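Local atomic coordinates of uncharacterized protein YLR132C (Kluyveromyces marxianus, PDB entry 6PFQ), a protein that probably acts as a nuclease of the 2H phosphodiesterase superfamily, as a Usb1 enzyme that trims U6 snRNA. Residues A[110-119]-A[153-162]. Residues are numbered along the deposited sequence; the frame is centred on the assembly and turned at random.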
ATOM      1  N   ALA A 110      14.737   3.592  -0.529  1.00 24.76           N
ATOM      2  CA  ALA A 110      14.420   4.918   0.006  1.00 25.06           C
ATOM      3  C   ALA A 110      14.369   5.994  -1.092  1.00 22.48           C
ATOM      4  O   ALA A 110      14.442   7.202  -0.808  1.00 23.61           O
ATOM      5  CB  ALA A 110      15.377   5.331   1.137  1.00 29.68           C
ATOM      6  N   SER A 111      14.173   5.598  -2.344  1.00 22.42           N
ATOM      7  CA  SER A 111      14.100   6.622  -3.383  1.00 19.80           C
ATOM      8  C   SER A 111      12.731   7.303  -3.421  1.00 23.92           C
ATOM      9  O   SER A 111      12.634   8.438  -3.920  1.00 22.10           O
ATOM     10  CB  SER A 111      14.386   6.029  -4.760  1.00 22.89           C
ATOM     11  OG  SER A 111      13.526   4.934  -5.023  1.00 23.80           O
ATOM     12  N   LEU A 112      11.683   6.621  -2.939  1.00 19.10           N
ATOM     13  CA  LEU A 112      10.327   7.146  -3.002  1.00 18.78           C
ATOM     14  C   LEU A 112       9.723   7.139  -1.615  1.00 24.76           C
ATOM     15  O   LEU A 112       9.984   6.222  -0.824  1.00 24.51           O
ATOM     16  CB  LEU A 112       9.456   6.313  -3.937  1.00 21.12           C
ATOM     17  CG  LEU A 112       9.897   6.274  -5.415  1.00 22.96           C
ATOM     18  CD1 LEU A 112       9.037   5.267  -6.225  1.00 25.32           C
ATOM     19  CD2 LEU A 112       9.799   7.668  -6.007  1.00 23.65           C
ATOM     20  N   GLN A 113       8.901   8.152  -1.328  1.00 21.39           N
ATOM     21  CA  GLN A 113       8.267   8.278  -0.021  1.00 20.90           C
ATOM     22  C   GLN A 113       6.767   8.335  -0.252  1.00 23.56           C
ATOM     23  O   GLN A 113       6.282   9.244  -0.920  1.00 23.38           O
ATOM     24  CB  GLN A 113       8.802   9.525   0.716  1.00 18.38           C
ATOM     25  CG  GLN A 113      10.311   9.290   1.009  1.00 22.76           C
ATOM     26  CD  GLN A 113      11.008  10.426   1.724  1.00 23.41           C
ATOM     27  OE1 GLN A 113      10.590  11.577   1.622  1.00 22.76           O
ATOM     28  NE2 GLN A 113      12.134  10.107   2.417  1.00 21.18           N
ATOM     29  N   PHE A 114       6.047   7.339   0.263  1.00 18.89           N
ATOM     30  CA  PHE A 114       4.632   7.159  -0.007  1.00 19.59           C
ATOM     31  C   PHE A 114       3.797   7.745   1.108  1.00 20.63           C
ATOM     32  O   PHE A 114       3.977   7.374   2.268  1.00 21.47           O
ATOM     33  CB  PHE A 114       4.332   5.668  -0.119  1.00 19.36           C
ATOM     34  CG  PHE A 114       4.829   5.061  -1.416  1.00 21.73           C
ATOM     35  CD1 PHE A 114       6.161   4.676  -1.541  1.00 21.82           C
ATOM     36  CD2 PHE A 114       3.968   4.877  -2.481  1.00 24.61           C
ATOM     37  CE1 PHE A 114       6.642   4.133  -2.756  1.00 23.58           C
ATOM     38  CE2 PHE A 114       4.432   4.302  -3.669  1.00 27.84           C
ATOM     39  CZ  PHE A 114       5.773   3.943  -3.785  1.00 26.79           C
ATOM     40  N   LEU A 115       2.854   8.609   0.743  1.00 20.16           N
ATOM     41  CA  LEU A 115       1.909   9.185   1.691  1.00 21.16           C
ATOM     42  C   LEU A 115       0.726   8.230   1.806  1.00 20.67           C
ATOM     43  O   LEU A 115       0.074   7.940   0.796  1.00 20.87           O
ATOM     44  CB  LEU A 115       1.447  10.552   1.162  1.00 22.71           C
ATOM     45  CG  LEU A 115       0.470  11.295   2.076  1.00 25.41           C
ATOM     46  CD1 LEU A 115       1.187  11.788   3.346  1.00 19.44           C
ATOM     47  CD2 LEU A 115      -0.179  12.482   1.309  1.00 26.96           C
ATOM     48  N   ALA A 116       0.439   7.758   3.022  1.00 21.17           N
ATOM     49  CA  ALA A 116      -0.444   6.630   3.257  1.00 19.36           C
ATOM     50  C   ALA A 116      -1.328   6.917   4.466  1.00 22.92           C
ATOM     51  O   ALA A 116      -1.049   7.812   5.284  1.00 20.69           O
ATOM     52  CB  ALA A 116       0.379   5.324   3.483  1.00 17.56           C
ATOM     53  N   VAL A 117      -2.384   6.107   4.600  1.00 20.73           N
ATOM     54  CA  VAL A 117      -3.180   6.041   5.833  1.00 21.16           C
ATOM     55  C   VAL A 117      -3.306   4.578   6.233  1.00 22.99           C
ATOM     56  O   VAL A 117      -3.450   3.700   5.374  1.00 22.53           O
ATOM     57  CB  VAL A 117      -4.580   6.688   5.642  1.00 21.52           C
ATOM     58  CG1 VAL A 117      -5.321   6.763   7.031  1.00 17.88           C
ATOM     59  CG2 VAL A 117      -4.413   8.106   4.986  1.00 23.35           C
ATOM     60  N   GLY A 118      -3.179   4.299   7.534  1.00 19.86           N
ATOM     61  CA  GLY A 118      -3.286   2.926   7.996  1.00 18.30           C
ATOM     62  C   GLY A 118      -4.704   2.367   7.928  1.00 21.68           C
ATOM     63  O   GLY A 118      -5.707   3.082   7.998  1.00 22.94           O
ATOM     64  N   LEU A 119      -4.802   1.042   7.819  1.00 21.79           N
ATOM     65  CA  LEU A 119      -6.136   0.439   7.828  1.00 19.27           C
ATOM     66  C   LEU A 119      -6.783   0.523   9.207  1.00 25.21           C
ATOM     67  O   LEU A 119      -6.106   0.469  10.247  1.00 20.93           O
ATOM     68  CB  LEU A 119      -6.067  -1.032   7.428  1.00 20.73           C
ATOM     69  CG  LEU A 119      -6.446  -1.284   5.941  1.00 23.10           C
ATOM     70  CD1 LEU A 119      -5.465  -0.526   4.998  1.00 23.29           C
ATOM     71  CD2 LEU A 119      -6.428  -2.782   5.621  1.00 22.43           C
ATOM     72  N   LEU A 153      -0.333  -2.454   7.872  1.00 22.33           N
ATOM     73  CA  LEU A 153      -1.268  -2.432   6.745  1.00 19.79           C
ATOM     74  C   LEU A 153      -1.696  -1.010   6.454  1.00 23.31           C
ATOM     75  O   LEU A 153      -2.062  -0.286   7.375  1.00 20.64           O
ATOM     76  CB  LEU A 153      -2.517  -3.264   7.037  1.00 21.83           C
ATOM     77  CG  LEU A 153      -2.247  -4.782   7.111  1.00 24.58           C
ATOM     78  CD1 LEU A 153      -3.547  -5.468   7.633  1.00 24.76           C
ATOM     79  CD2 LEU A 153      -1.833  -5.299   5.714  1.00 25.22           C
ATOM     80  N   HIS A 154      -1.685  -0.622   5.174  1.00 21.38           N
ATOM     81  CA  HIS A 154      -2.011   0.760   4.821  1.00 20.49           C
ATOM     82  C   HIS A 154      -2.477   0.836   3.371  1.00 24.67           C
ATOM     83  O   HIS A 154      -2.312  -0.103   2.598  1.00 22.79           O
ATOM     84  CB  HIS A 154      -0.790   1.668   5.012  1.00 19.27           C
ATOM     85  CG  HIS A 154       0.354   1.322   4.101  1.00 18.05           C
ATOM     86  ND1 HIS A 154       1.243   0.295   4.371  1.00 22.51           N
ATOM     87  CD2 HIS A 154       0.755   1.874   2.925  1.00 20.36           C
ATOM     88  CE1 HIS A 154       2.159   0.244   3.409  1.00 23.16           C
ATOM     89  NE2 HIS A 154       1.871   1.174   2.514  1.00 21.06           N
ATOM     90  N   VAL A 155      -3.063   1.987   3.007  1.00 20.19           N
ATOM     91  CA  VAL A 155      -3.251   2.363   1.603  1.00 22.46           C
ATOM     92  C   VAL A 155      -2.397   3.584   1.328  1.00 23.11           C
ATOM     93  O   VAL A 155      -2.523   4.582   2.039  1.00 22.19           O
ATOM     94  CB  VAL A 155      -4.718   2.699   1.293  1.00 20.68           C
ATOM     95  CG1 VAL A 155      -4.841   3.265  -0.178  1.00 18.31           C
ATOM     96  CG2 VAL A 155      -5.610   1.470   1.576  1.00 23.15           C
ATOM     97  N   SER A 156      -1.563   3.528   0.270  1.00 19.37           N
ATOM     98  CA  SER A 156      -0.821   4.700  -0.160  1.00 20.48           C
ATOM     99  C   SER A 156      -1.628   5.502  -1.177  1.00 22.59           C
ATOM    100  O   SER A 156      -2.265   4.938  -2.086  1.00 23.76           O
ATOM    101  CB  SER A 156       0.526   4.311  -0.769  1.00 20.79           C
ATOM    102  OG  SER A 156       1.381   3.842   0.266  1.00 23.66           O
ATOM    103  N   PHE A 157      -1.595   6.827  -1.021  1.00 22.68           N
ATOM    104  CA  PHE A 157      -2.370   7.720  -1.883  1.00 22.38           C
ATOM    105  C   PHE A 157      -1.509   8.589  -2.791  1.00 22.88           C
ATOM    106  O   PHE A 157      -1.996   9.064  -3.824  1.00 24.28           O
ATOM    107  CB  PHE A 157      -3.275   8.626  -1.033  1.00 21.18           C
ATOM    108  CG  PHE A 157      -4.351   7.856  -0.309  1.00 21.01           C
ATOM    109  CD1 PHE A 157      -5.513   7.498  -0.967  1.00 22.93           C
ATOM    110  CD2 PHE A 157      -4.167   7.455   1.014  1.00 22.19           C
ATOM    111  CE1 PHE A 157      -6.519   6.775  -0.317  1.00 25.97           C
ATOM    112  CE2 PHE A 157      -5.155   6.723   1.659  1.00 24.51           C
ATOM    113  CZ  PHE A 157      -6.321   6.359   0.991  1.00 23.00           C
ATOM    114  N   GLY A 158      -0.270   8.851  -2.400  1.00 20.77           N
ATOM    115  CA  GLY A 158       0.595   9.700  -3.197  1.00 22.39           C
ATOM    116  C   GLY A 158       2.018   9.250  -3.016  1.00 20.88           C
ATOM    117  O   GLY A 158       2.324   8.506  -2.085  1.00 21.91           O
ATOM    118  N   VAL A 159       2.900   9.703  -3.910  1.00 19.44           N
ATOM    119  CA  VAL A 159       4.295   9.276  -3.803  1.00 21.29           C
ATOM    120  C   VAL A 159       5.183  10.443  -4.189  1.00 23.51           C
ATOM    121  O   VAL A 159       4.950  11.091  -5.213  1.00 25.83           O
ATOM    122  CB  VAL A 159       4.566   8.022  -4.663  1.00 21.55           C
ATOM    123  CG1 VAL A 159       4.291   8.286  -6.141  1.00 22.63           C
ATOM    124  CG2 VAL A 159       6.022   7.511  -4.412  1.00 22.28           C
ATOM    125  N   ALA A 160       6.174  10.728  -3.357  1.00 24.13           N
ATOM    126  CA  ALA A 160       7.136  11.804  -3.600  1.00 24.44           C
ATOM    127  C   ALA A 160       8.539  11.217  -3.745  1.00 25.13           C
ATOM    128  O   ALA A 160       8.834  10.139  -3.209  1.00 23.99           O
ATOM    129  CB  ALA A 160       7.140  12.811  -2.454  1.00 22.39           C
ATOM    130  N   GLN A 161       9.404  11.932  -4.466  1.00 23.46           N
ATOM    131  CA  GLN A 161      10.811  11.554  -4.546  1.00 20.28           C
ATOM    132  C   GLN A 161      11.524  11.969  -3.273  1.00 25.60           C
ATOM    133  O   GLN A 161      11.263  13.035  -2.706  1.00 24.15           O
ATOM    134  CB  GLN A 161      11.481  12.236  -5.750  1.00 25.07           C
ATOM    135  CG  GLN A 161      10.889  11.750  -7.064  1.00 23.79           C
ATOM    136  CD  GLN A 161      11.515  12.411  -8.293  1.00 31.83           C
ATOM    137  OE1 GLN A 161      11.978  11.718  -9.196  1.00 44.62           O
ATOM    138  NE2 GLN A 161      11.506  13.732  -8.336  1.00 30.31           N
ATOM    139  N   ASN A 162      12.427  11.123  -2.813  1.00 25.54           N
ATOM    140  CA  ASN A 162      13.251  11.490  -1.661  1.00 20.13           C
ATOM    141  C   ASN A 162      14.372  12.410  -2.145  1.00 23.18           C
ATOM    142  O   ASN A 162      15.336  11.945  -2.768  1.00 23.76           O
ATOM    143  CB  ASN A 162      13.802  10.236  -0.988  1.00 23.32           C
ATOM    144  CG  ASN A 162      14.712  10.549   0.198  1.00 21.56           C
ATOM    145  OD1 ASN A 162      14.843  11.719   0.623  1.00 19.97           O
ATOM    146  ND2 ASN A 162      15.325   9.492   0.759  1.00 20.98           N
TER
HETATM  147  O   HOH W   1       9.626  13.363  -0.186  1.00 24.51           O
HETATM  148  O   HOH W   2      14.110  12.046   3.308  1.00 24.64           O
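A chi1 of 61° at Val-159 lodges CG1 between the backbone N and the carbonyl carbon and turns CG2 toward Phe-114, whose CG is anti to its carbonyl carbon; the two side chains run side by side from a non-hydrogen-bonded pair of the antiparallel strands 112-119 and 154-161 of the 2H phosphodiesterase fold. The methyl CG2 sits over the centre of the Phe-114 ring, 3.6 Å from the centroid, in a CH-pi contact, and CB of Leu-112 touches the same methyl. An alanine at Phe-114 would remove this ring and would probably open a gap between Val-159 CG2 and Ser-156 CB. A classic beta bulge then shifts the register: Leu-115 O accepts a 2.7 Å bond from Phe-157 N and a weak one from Gly-158 N. Beyond it Ser-156 and His-154, both part of the UMP site, touch the methyl of Ala-116, whose CB lies 3.5 Å from His-154 CD2. A hydrogen bond from His-154 ND1 to the backbone O of Asn-152 helps fix the imidazole, which stacks on Tyr-105. At the other end the amides of Gln-113 and Asn-162 stack, planes 17° apart, and a water bridges Gln-113 NE2, also held by Glu-106, to Asn-162 OD1, which also bonds the backbone N of Tyr-164. Asn-162 ND2 meets Ala-110 O at 2.9 Å, in the carbonyl plane.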